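Long-range contacts in precorrin-3 methylase (PDB 3NUT), which probably transfers a methyl group from S-adenosyl-L-methionine to a precorrin intermediate on the route to adenosylcobalamin: residues S8-P18 and G78-P89; R188-F199 and S211-M222. All coordinates share one frame; numbering follows the deposited sequence.

Contact 1 of 2, residues S8-P18 and G78-P89; sequences SGWVTVAGLGP and GRRVVVVSSGDP. With SAH (S-adenosyl-L-homocysteine), chain E.
R80 lays its aliphatic stem over one face of the W10 indole: CB of R80 stands 3.6 Å from the centroid of the six-membered ring, 14° off its normal, a CH-pi contact. W10 CG sits between its own backbone N and carbonyl carbon (chi1 41°), which swings the indole across the neighbouring strand, where V82 CG2 meets its edge in plane. With W10 replaced by an alanine, the R80 stem would probably lose the ring face it lies on, and V82 CG2 its aromatic neighbour. Beyond the ring, A14 CB touches V82 CG1 at 3.8 Å. V11, V13, V81 and V83 occupy the other face, where P89 CB slides past V13 CG1 at 3.5 Å. The parallel backbones position these groups through a ladder running from W10 N to L16 N; its central bond, V83 N to T12 O, is 2.6 Å long and nearly straight (170°). At the C-terminal ends L16 and G17 both face G87 in a classic beta bulge, beside which the chain turns into the S-adenosyl-L-homocysteine pocket. There the ligand amino N donates to D88 O at 2.8 Å and to S86 O at 3.0 Å, D88 N bonds the ligand carboxylate O, and P18 O accepts from the adenine N6. Strand 113-116 flanks 10-15 on its far edge, R114 adding a cation-pi contact to W10, while helices 65-76 and 94-104 pack on the face of V11, V13, V81 and V83.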
loop_
_atom_site.group_PDB
_atom_site.type_symbol
_atom_site.label_atom_id
_atom_site.label_comp_id
_atom_site.label_asym_id
_atom_site.label_seq_id
_atom_site.Cartn_x
_atom_site.Cartn_y
_atom_site.Cartn_z
ATOM N N SER A 8 -29.624 -7.526 13.866
ATOM C CA SER A 8 -28.254 -8.107 13.799
ATOM C C SER A 8 -27.257 -7.174 13.067
ATOM O O SER A 8 -27.327 -7.014 11.836
ATOM C CB SER A 8 -28.283 -9.501 13.169
ATOM O OG SER A 8 -27.109 -10.209 13.566
ATOM N N GLY A 9 -26.355 -6.555 13.845
ATOM C CA GLY A 9 -25.471 -5.509 13.340
ATOM C C GLY A 9 -24.051 -5.913 12.994
ATOM O O GLY A 9 -23.691 -7.087 13.022
ATOM N N TRP A 10 -23.232 -4.926 12.654
ATOM C CA TRP A 10 -21.836 -5.188 12.416
ATOM C C TRP A 10 -20.958 -3.961 12.589
ATOM O O TRP A 10 -21.438 -2.878 12.854
ATOM C CB TRP A 10 -21.646 -5.776 11.027
ATOM C CG TRP A 10 -22.465 -5.182 9.900
ATOM C CD1 TRP A 10 -23.490 -5.789 9.233
ATOM C CD2 TRP A 10 -22.274 -3.911 9.261
ATOM N NE1 TRP A 10 -23.957 -4.979 8.228
ATOM C CE2 TRP A 10 -23.222 -3.824 8.208
ATOM C CE3 TRP A 10 -21.390 -2.842 9.466
ATOM C CZ2 TRP A 10 -23.330 -2.691 7.362
ATOM C CZ3 TRP A 10 -21.495 -1.713 8.636
ATOM C CH2 TRP A 10 -22.474 -1.644 7.599
ATOM N N VAL A 11 -19.657 -4.139 12.426
ATOM C CA VAL A 11 -18.728 -3.024 12.508
ATOM C C VAL A 11 -17.883 -3.149 11.253
ATOM O O VAL A 11 -17.256 -4.180 11.008
ATOM C CB VAL A 11 -17.804 -3.114 13.771
ATOM C CG1 VAL A 11 -16.744 -2.041 13.771
ATOM C CG2 VAL A 11 -18.612 -3.069 15.075
ATOM N N THR A 12 -17.860 -2.100 10.458
ATOM C CA THR A 12 -16.989 -2.080 9.318
ATOM C C THR A 12 -15.949 -1.010 9.602
ATOM O O THR A 12 -16.276 0.096 10.037
ATOM C CB THR A 12 -17.789 -1.735 8.031
ATOM O OG1 THR A 12 -18.638 -2.837 7.684
ATOM C CG2 THR A 12 -16.830 -1.441 6.844
ATOM N N VAL A 13 -14.688 -1.316 9.373
ATOM C CA VAL A 13 -13.681 -0.279 9.415
ATOM C C VAL A 13 -13.353 0.020 7.958
ATOM O O VAL A 13 -12.961 -0.875 7.237
ATOM C CB VAL A 13 -12.446 -0.720 10.210
ATOM C CG1 VAL A 13 -11.471 0.458 10.365
ATOM C CG2 VAL A 13 -12.881 -1.193 11.562
ATOM N N ALA A 14 -13.550 1.263 7.531
ATOM C CA ALA A 14 -13.489 1.623 6.126
ATOM C C ALA A 14 -12.482 2.728 5.816
ATOM O O ALA A 14 -12.539 3.810 6.424
ATOM C CB ALA A 14 -14.886 2.066 5.668
ATOM N N GLY A 15 -11.604 2.495 4.833
ATOM C CA GLY A 15 -10.661 3.520 4.408
ATOM C C GLY A 15 -11.210 4.524 3.394
ATOM O O GLY A 15 -11.804 4.158 2.388
ATOM N N LEU A 16 -11.012 5.801 3.658
ATOM C CA LEU A 16 -11.540 6.836 2.785
ATOM C C LEU A 16 -10.544 7.325 1.752
ATOM O O LEU A 16 -10.848 8.303 1.031
ATOM C CB LEU A 16 -12.014 8.040 3.628
ATOM C CG LEU A 16 -13.156 7.805 4.624
ATOM C CD1 LEU A 16 -13.519 9.074 5.334
ATOM C CD2 LEU A 16 -14.424 7.304 3.926
ATOM N N GLY A 17 -9.372 6.691 1.647
ATOM C CA GLY A 17 -8.303 7.217 0.771
ATOM C C GLY A 17 -7.656 8.526 1.267
ATOM O O GLY A 17 -7.958 9.014 2.366
ATOM N N PRO A 18 -6.748 9.107 0.454
ATOM C CA PRO A 18 -5.987 10.240 0.952
ATOM C C PRO A 18 -6.683 11.590 0.863
ATOM O O PRO A 18 -6.092 12.595 1.240
ATOM C CB PRO A 18 -4.709 10.206 0.104
ATOM C CG PRO A 18 -5.140 9.555 -1.178
ATOM C CD PRO A 18 -6.342 8.714 -0.908
ATOM N N GLY A 78 -27.628 -4.281 17.376
ATOM C CA GLY A 78 -28.115 -4.410 16.014
ATOM C C GLY A 78 -27.744 -3.281 15.043
ATOM O O GLY A 78 -28.120 -3.318 13.883
ATOM N N ARG A 79 -26.962 -2.305 15.504
ATOM C CA ARG A 79 -26.518 -1.183 14.654
ATOM C C ARG A 79 -25.464 -1.587 13.600
ATOM O O ARG A 79 -24.678 -2.507 13.798
ATOM C CB ARG A 79 -26.057 0.012 15.521
ATOM C CG ARG A 79 -27.221 0.727 16.241
ATOM C CD ARG A 79 -26.779 1.542 17.481
ATOM N NE ARG A 79 -26.974 2.991 17.321
ATOM C CZ ARG A 79 -26.781 3.920 18.277
ATOM N NH1 ARG A 79 -26.374 3.584 19.511
ATOM N NH2 ARG A 79 -26.986 5.205 17.993
ATOM N N ARG A 80 -25.492 -0.913 12.461
ATOM C CA ARG A 80 -24.552 -1.169 11.398
ATOM C C ARG A 80 -23.545 -0.008 11.436
ATOM O O ARG A 80 -23.817 1.077 10.912
ATOM C CB ARG A 80 -25.277 -1.265 10.030
ATOM C CG ARG A 80 -26.004 -2.571 9.790
ATOM C CD ARG A 80 -26.914 -2.533 8.566
ATOM N NE ARG A 80 -28.266 -2.276 9.043
ATOM C CZ ARG A 80 -29.145 -1.457 8.478
ATOM N NH1 ARG A 80 -28.845 -0.772 7.372
ATOM N NH2 ARG A 80 -30.326 -1.308 9.056
ATOM N N VAL A 81 -22.383 -0.277 12.023
ATOM C CA VAL A 81 -21.426 0.743 12.413
ATOM C C VAL A 81 -20.268 0.745 11.433
ATOM O O VAL A 81 -19.604 -0.273 11.258
ATOM C CB VAL A 81 -20.886 0.493 13.847
ATOM C CG1 VAL A 81 -20.100 1.671 14.353
ATOM C CG2 VAL A 81 -22.058 0.180 14.837
ATOM N N VAL A 82 -20.044 1.889 10.777
ATOM C CA VAL A 82 -18.857 2.074 9.960
ATOM C C VAL A 82 -17.895 2.957 10.733
ATOM O O VAL A 82 -18.225 4.080 11.094
ATOM C CB VAL A 82 -19.163 2.762 8.591
ATOM C CG1 VAL A 82 -17.852 3.016 7.807
ATOM C CG2 VAL A 82 -20.157 1.912 7.744
ATOM N N VAL A 83 -16.696 2.452 10.980
ATOM C CA VAL A 83 -15.682 3.254 11.640
ATOM C C VAL A 83 -14.774 3.704 10.503
ATOM O O VAL A 83 -14.299 2.883 9.702
ATOM C CB VAL A 83 -14.884 2.432 12.688
ATOM C CG1 VAL A 83 -13.704 3.244 13.225
ATOM C CG2 VAL A 83 -15.799 1.929 13.815
ATOM N N VAL A 84 -14.531 5.001 10.400
ATOM C CA VAL A 84 -13.779 5.487 9.245
ATOM C C VAL A 84 -12.317 5.870 9.561
ATOM O O VAL A 84 -12.027 6.427 10.617
ATOM C CB VAL A 84 -14.541 6.620 8.508
ATOM C CG1 VAL A 84 -15.755 6.034 7.764
ATOM C CG2 VAL A 84 -15.007 7.733 9.497
ATOM N N SER A 85 -11.417 5.558 8.624
ATOM C CA SER A 85 -10.035 6.028 8.649
ATOM C C SER A 85 -9.661 6.635 7.329
ATOM O O SER A 85 -10.101 6.173 6.281
ATOM C CB SER A 85 -9.090 4.858 8.864
ATOM O OG SER A 85 -9.043 4.552 10.242
ATOM N N SER A 86 -8.775 7.611 7.351
ATOM C CA SER A 86 -8.216 8.094 6.089
ATOM C C SER A 86 -7.356 6.963 5.520
ATOM O O SER A 86 -6.966 6.048 6.260
ATOM C CB SER A 86 -7.408 9.392 6.288
ATOM O OG SER A 86 -6.257 9.114 7.055
ATOM N N GLY A 87 -7.080 7.019 4.221
ATOM C CA GLY A 87 -6.186 6.059 3.592
ATOM C C GLY A 87 -6.753 4.653 3.651
ATOM O O GLY A 87 -7.944 4.437 3.355
ATOM N N ASP A 88 -5.902 3.704 4.023
ATOM C CA ASP A 88 -6.311 2.319 4.232
ATOM C C ASP A 88 -6.432 2.123 5.740
ATOM O O ASP A 88 -5.638 2.667 6.469
ATOM C CB ASP A 88 -5.273 1.371 3.631
ATOM C CG ASP A 88 -5.669 -0.086 3.745
ATOM O OD1 ASP A 88 -6.163 -0.657 2.739
ATOM O OD2 ASP A 88 -5.500 -0.661 4.852
ATOM N N PRO A 89 -7.442 1.353 6.209
ATOM C CA PRO A 89 -7.630 1.227 7.680
ATOM C C PRO A 89 -6.666 0.271 8.392
ATOM O O PRO A 89 -6.626 0.227 9.640
ATOM C CB PRO A 89 -9.083 0.731 7.814
ATOM C CG PRO A 89 -9.367 0.025 6.550
ATOM C CD PRO A 89 -8.493 0.648 5.452
HETATM N N SAH E . -4.428 5.016 7.356
HETATM C CA SAH E . -3.644 6.165 6.808
HETATM C CB SAH E . -2.428 6.472 7.697
HETATM C CG SAH E . -2.843 7.174 8.990
HETATM S SD SAH E . -1.513 8.057 9.772
HETATM C C SAH E . -3.206 5.731 5.458
HETATM O O SAH E . -3.379 4.542 5.229
HETATM O OXT SAH E . -2.697 6.471 4.593
HETATM C "C5'" SAH E . -1.714 9.696 9.111
HETATM C "C4'" SAH E . -0.463 10.140 8.325
HETATM O "O4'" SAH E . -0.550 9.644 6.983
HETATM C "C3'" SAH E . -0.241 11.652 8.177
HETATM O "O3'" SAH E . 0.567 12.236 9.209
HETATM C "C2'" SAH E . 0.502 11.764 6.863
HETATM O "O2'" SAH E . 1.905 11.458 7.011
HETATM C "C1'" SAH E . -0.107 10.639 6.048
HETATM N N9 SAH E . -1.217 11.120 5.192
HETATM C C8 SAH E . -2.526 10.822 5.312
HETATM N N7 SAH E . -3.243 11.440 4.324
HETATM C C5 SAH E . -2.385 12.149 3.548
HETATM C C6 SAH E . -2.456 13.023 2.337
HETATM N N6 SAH E . -3.629 13.299 1.712
HETATM N N1 SAH E . -1.306 13.565 1.861
HETATM C C2 SAH E . -0.120 13.320 2.457
HETATM N N3 SAH E . 0.011 12.538 3.554
HETATM C C4 SAH E . -1.059 11.938 4.138
#

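Contact 2 of 2, residues R188-F199 and S211-M222; sequences REECEPGRLILF and SVVELRDATPEM
I197 and V213 form a hydrogen-bonded antiparallel pair, as do F199 and S211, in a beta hairpin whose short strands run at 152°; I197 N reaches V213 O at 2.7 Å. Past the strands the pairing is prolonged by L215 N to R195 O and by R216 N, which meets P193 O in its carbonyl plane, on a lone pair, at 3.1 Å. At one end M222 CB lies over the centre of the F199 ring, 3.5 Å from the centroid. M222 CG is anti to its carbonyl carbon (chi1 -75°), and the extended chain brings SD obliquely beside the rim in a Met-aromatic contact, 3.7 Å from F199 CE2. V213 CG2 meets the ring edge in plane. At the other end L215, with CG anti to its backbone N (chi1 176°), spreads its methyls: CD2 against C191 CB at 3.9 Å, CD1 near I197 CD1 and the R188 stem. On the opposite sheet face L198 and V212 lie side by side, CG of L198 3.9 Å from V212 CG1. R195 NE meets E192 OE2 on the syn side of the carboxylate, tilted out of its plane, at 2.8 Å, a salt bridge within their turn. Cohesion across the segments comes from main-chain bonds and apolar side chains; no salt bridge joins them, R216 pairing weakly with E214, and E189 and E190 with R157 and R161.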
loop_
_atom_site.group_PDB
_atom_site.type_symbol
_atom_site.label_atom_id
_atom_site.label_comp_id
_atom_site.label_asym_id
_atom_site.label_seq_id
_atom_site.Cartn_x
_atom_site.Cartn_y
_atom_site.Cartn_z
ATOM N N ARG A 188 21.366 10.298 7.182
ATOM C CA ARG A 188 22.723 10.719 6.845
ATOM C C ARG A 188 23.763 9.702 7.356
ATOM O O ARG A 188 24.698 9.371 6.628
ATOM C CB ARG A 188 23.008 12.127 7.349
ATOM C CG ARG A 188 22.184 13.179 6.629
ATOM C CD ARG A 188 22.484 14.574 7.130
ATOM N NE ARG A 188 22.378 14.694 8.591
ATOM C CZ ARG A 188 21.536 15.502 9.230
ATOM N NH1 ARG A 188 20.695 16.286 8.559
ATOM N NH2 ARG A 188 21.540 15.522 10.552
ATOM N N GLU A 189 23.573 9.159 8.564
ATOM C CA GLU A 189 24.516 8.173 9.096
ATOM C C GLU A 189 24.640 6.952 8.214
ATOM O O GLU A 189 25.746 6.516 7.930
ATOM C CB GLU A 189 24.198 7.787 10.540
ATOM C CG GLU A 189 24.663 8.845 11.539
ATOM C CD GLU A 189 24.546 8.420 12.997
ATOM O OE1 GLU A 189 24.397 7.213 13.268
ATOM O OE2 GLU A 189 24.622 9.302 13.878
ATOM N N GLU A 190 23.514 6.427 7.741
ATOM C CA GLU A 190 23.497 5.108 7.087
ATOM C C GLU A 190 23.438 5.112 5.552
ATOM O O GLU A 190 23.552 4.059 4.927
ATOM C CB GLU A 190 22.348 4.270 7.653
ATOM C CG GLU A 190 22.495 3.909 9.114
ATOM C CD GLU A 190 23.200 2.590 9.331
ATOM O OE1 GLU A 190 23.332 1.801 8.369
ATOM O OE2 GLU A 190 23.611 2.323 10.477
ATOM N N CYS A 191 23.278 6.290 4.952
ATOM C CA CYS A 191 23.047 6.402 3.512
ATOM C C CYS A 191 23.988 7.381 2.827
ATOM O O CYS A 191 24.514 8.299 3.457
ATOM C CB CYS A 191 21.602 6.859 3.247
ATOM S SG CYS A 191 20.289 5.787 3.910
ATOM N N GLU A 192 24.169 7.193 1.522
ATOM C CA GLU A 192 24.941 8.120 0.693
ATOM C C GLU A 192 24.239 9.479 0.594
ATOM O O GLU A 192 23.016 9.524 0.434
ATOM C CB GLU A 192 25.153 7.534 -0.705
ATOM C CG GLU A 192 23.912 7.563 -1.614
ATOM C CD GLU A 192 22.891 6.471 -1.302
ATOM O OE1 GLU A 192 23.216 5.518 -0.554
ATOM O OE2 GLU A 192 21.757 6.566 -1.824
ATOM N N PRO A 193 25.005 10.588 0.680
ATOM C CA PRO A 193 24.502 11.978 0.624
ATOM C C PRO A 193 23.497 12.314 -0.492
ATOM O O PRO A 193 22.568 13.101 -0.260
ATOM C CB PRO A 193 25.781 12.800 0.417
ATOM C CG PRO A 193 26.833 12.003 1.104
ATOM C CD PRO A 193 26.452 10.544 0.967
ATOM N N GLY A 194 23.697 11.756 -1.689
ATOM C CA GLY A 194 22.804 12.003 -2.831
ATOM C C GLY A 194 21.515 11.173 -2.872
ATOM O O GLY A 194 20.865 11.078 -3.926
ATOM N N ARG A 195 21.144 10.583 -1.733
ATOM C CA ARG A 195 19.936 9.762 -1.602
ATOM C C ARG A 195 18.699 10.636 -1.692
ATOM O O ARG A 195 18.470 11.492 -0.830
ATOM C CB ARG A 195 19.947 9.013 -0.263
ATOM C CG ARG A 195 18.651 8.280 0.091
ATOM C CD ARG A 195 18.388 7.114 -0.824
ATOM N NE ARG A 195 19.271 5.972 -0.590
ATOM C CZ ARG A 195 19.067 5.016 0.317
ATOM N NH1 ARG A 195 18.023 5.062 1.129
ATOM N NH2 ARG A 195 19.922 4.011 0.430
ATOM N N LEU A 196 17.908 10.421 -2.738
ATOM C CA LEU A 196 16.730 11.231 -2.982
ATOM C C LEU A 196 15.681 11.110 -1.859
ATOM O O LEU A 196 15.329 10.016 -1.439
ATOM C CB LEU A 196 16.121 10.847 -4.330
ATOM C CG LEU A 196 16.372 11.626 -5.637
ATOM C CD1 LEU A 196 17.661 12.473 -5.695
ATOM C CD2 LEU A 196 16.308 10.660 -6.818
ATOM N N ILE A 197 15.225 12.255 -1.361
ATOM C CA ILE A 197 14.130 12.324 -0.410
ATOM C C ILE A 197 13.062 13.243 -0.980
ATOM O O ILE A 197 13.359 14.265 -1.612
ATOM C CB ILE A 197 14.549 12.897 0.956
ATOM C CG1 ILE A 197 15.989 12.477 1.337
ATOM C CG2 ILE A 197 13.497 12.549 2.033
ATOM C CD1 ILE A 197 16.198 10.981 1.685
ATOM N N LEU A 198 11.815 12.854 -0.729
ATOM C CA LEU A 198 10.653 13.479 -1.320
ATOM C C LEU A 198 9.728 13.857 -0.197
ATOM O O LEU A 198 9.409 13.023 0.652
ATOM C CB LEU A 198 9.911 12.486 -2.226
ATOM C CG LEU A 198 10.421 12.064 -3.598
ATOM C CD1 LEU A 198 11.582 11.076 -3.545
ATOM C CD2 LEU A 198 9.255 11.431 -4.337
ATOM N N PHE A 199 9.287 15.108 -0.205
ATOM C CA PHE A 199 8.286 15.556 0.746
ATOM C C PHE A 199 7.018 15.808 -0.050
ATOM O O PHE A 199 6.972 16.682 -0.940
ATOM C CB PHE A 199 8.745 16.804 1.514
ATOM C CG PHE A 199 9.986 16.581 2.337
ATOM C CD1 PHE A 199 9.890 16.230 3.680
ATOM C CD2 PHE A 199 11.254 16.713 1.763
ATOM C CE1 PHE A 199 11.039 16.014 4.449
ATOM C CE2 PHE A 199 12.403 16.499 2.514
ATOM C CZ PHE A 199 12.294 16.150 3.869
ATOM N N SER A 211 8.164 18.165 -3.153
ATOM C CA SER A 211 9.523 18.580 -3.398
ATOM C C SER A 211 10.455 17.394 -3.237
ATOM O O SER A 211 10.354 16.622 -2.288
ATOM C CB SER A 211 9.927 19.743 -2.487
ATOM O OG SER A 211 9.956 19.337 -1.125
ATOM N N VAL A 212 11.346 17.249 -4.201
ATOM C CA VAL A 212 12.338 16.207 -4.180
ATOM C C VAL A 212 13.673 16.884 -3.954
ATOM O O VAL A 212 14.059 17.768 -4.714
ATOM C CB VAL A 212 12.396 15.462 -5.519
ATOM C CG1 VAL A 212 13.157 14.147 -5.356
ATOM C CG2 VAL A 212 10.969 15.238 -6.108
ATOM N N VAL A 213 14.369 16.482 -2.897
ATOM C CA VAL A 213 15.708 16.989 -2.614
ATOM C C VAL A 213 16.651 15.841 -2.255
ATOM O O VAL A 213 16.201 14.760 -1.873
ATOM C CB VAL A 213 15.687 18.038 -1.476
ATOM C CG1 VAL A 213 14.893 19.286 -1.895
ATOM C CG2 VAL A 213 15.138 17.434 -0.179
ATOM N N GLU A 214 17.960 16.062 -2.367
ATOM C CA GLU A 214 18.919 15.076 -1.862
ATOM C C GLU A 214 18.966 15.115 -0.335
ATOM O O GLU A 214 18.693 16.154 0.262
ATOM C CB GLU A 214 20.299 15.334 -2.431
ATOM C CG GLU A 214 20.366 15.314 -3.949
ATOM C CD GLU A 214 21.570 16.090 -4.465
ATOM O OE1 GLU A 214 21.802 17.212 -3.941
ATOM O OE2 GLU A 214 22.276 15.581 -5.374
ATOM N N LEU A 215 19.300 13.987 0.282
ATOM C CA LEU A 215 19.374 13.867 1.741
ATOM C C LEU A 215 20.263 14.921 2.389
ATOM O O LEU A 215 19.883 15.508 3.411
ATOM C CB LEU A 215 19.842 12.465 2.125
ATOM C CG LEU A 215 20.103 12.032 3.565
ATOM C CD1 LEU A 215 18.877 12.161 4.456
ATOM C CD2 LEU A 215 20.628 10.602 3.574
ATOM N N ARG A 216 21.436 15.147 1.785
ATOM C CA ARG A 216 22.379 16.189 2.201
ATOM C C ARG A 216 21.702 17.552 2.406
ATOM O O ARG A 216 22.013 18.256 3.362
ATOM C CB ARG A 216 23.495 16.336 1.153
ATOM C CG ARG A 216 23.484 17.683 0.386
ATOM C CD ARG A 216 23.769 17.549 -1.099
ATOM N NE ARG A 216 24.859 16.617 -1.383
ATOM C CZ ARG A 216 25.364 16.402 -2.593
ATOM N NH1 ARG A 216 24.889 17.057 -3.650
ATOM N NH2 ARG A 216 26.346 15.524 -2.743
ATOM N N ASP A 217 20.785 17.904 1.501
ATOM C CA ASP A 217 20.157 19.227 1.445
ATOM C C ASP A 217 18.865 19.361 2.258
ATOM O O ASP A 217 18.298 20.461 2.358
ATOM C CB ASP A 217 19.855 19.590 -0.008
ATOM C CG ASP A 217 21.062 20.126 -0.739
ATOM O OD1 ASP A 217 21.599 21.171 -0.309
ATOM O OD2 ASP A 217 21.467 19.512 -1.752
ATOM N N ALA A 218 18.410 18.243 2.828
ATOM C CA ALA A 218 17.105 18.149 3.480
ATOM C C ALA A 218 17.132 18.637 4.925
ATOM O O ALA A 218 18.117 18.434 5.630
ATOM C CB ALA A 218 16.602 16.716 3.421
ATOM N N THR A 219 16.044 19.284 5.344
ATOM C CA THR A 219 15.856 19.734 6.730
ATOM C C THR A 219 14.450 19.305 7.232
ATOM O O THR A 219 13.541 19.094 6.416
ATOM C CB THR A 219 16.019 21.273 6.852
ATOM O OG1 THR A 219 14.973 21.921 6.127
ATOM C CG2 THR A 219 17.353 21.744 6.287
ATOM N N PRO A 220 14.264 19.169 8.566
ATOM C CA PRO A 220 12.992 18.597 9.064
ATOM C C PRO A 220 11.755 19.460 8.824
ATOM O O PRO A 220 10.664 18.925 8.651
ATOM C CB PRO A 220 13.235 18.415 10.576
ATOM C CG PRO A 220 14.290 19.400 10.911
ATOM C CD PRO A 220 15.185 19.495 9.675
ATOM N N GLU A 221 11.924 20.778 8.809
ATOM C CA GLU A 221 10.799 21.687 8.616
ATOM C C GLU A 221 10.234 21.613 7.185
ATOM O O GLU A 221 9.315 22.360 6.830
ATOM C CB GLU A 221 11.170 23.123 9.034
ATOM C CG GLU A 221 12.068 23.904 8.057
ATOM C CD GLU A 221 13.550 23.571 8.197
ATOM O OE1 GLU A 221 13.908 22.770 9.098
ATOM O OE2 GLU A 221 14.359 24.109 7.393
ATOM N N MET A 222 10.793 20.703 6.383
ATOM C CA MET A 222 10.257 20.386 5.058
ATOM C C MET A 222 9.019 19.500 5.140
ATOM O O MET A 222 8.212 19.488 4.218
ATOM C CB MET A 222 11.316 19.737 4.183
ATOM C CG MET A 222 12.305 20.729 3.686
ATOM S SD MET A 222 13.550 19.994 2.643
ATOM C CE MET A 222 14.456 21.488 2.192
#

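In the fold
Contact 1 is a buried parallel pair inside the five-stranded parallel sheet, whereas contact 2 is partly buried and antiparallel, a hairpin with strand 209-214 outermost in the mixed sheet. They share no helix or strand and lie on opposite sides of the chain's centre, about 36 Å between centres, with nearest atoms about 13 Å apart. In contact 1 mainly small side chains, many of them valines, line both faces of the sheet, and the loops that follow the strands reach the ligand directly. Contact 2 relies on larger apolar groups with charged residues at its exposed margin; it approaches the pocket indirectly, since F199 packs near T227, whose backbone oxygen also bonds S-adenosyl-L-homocysteine.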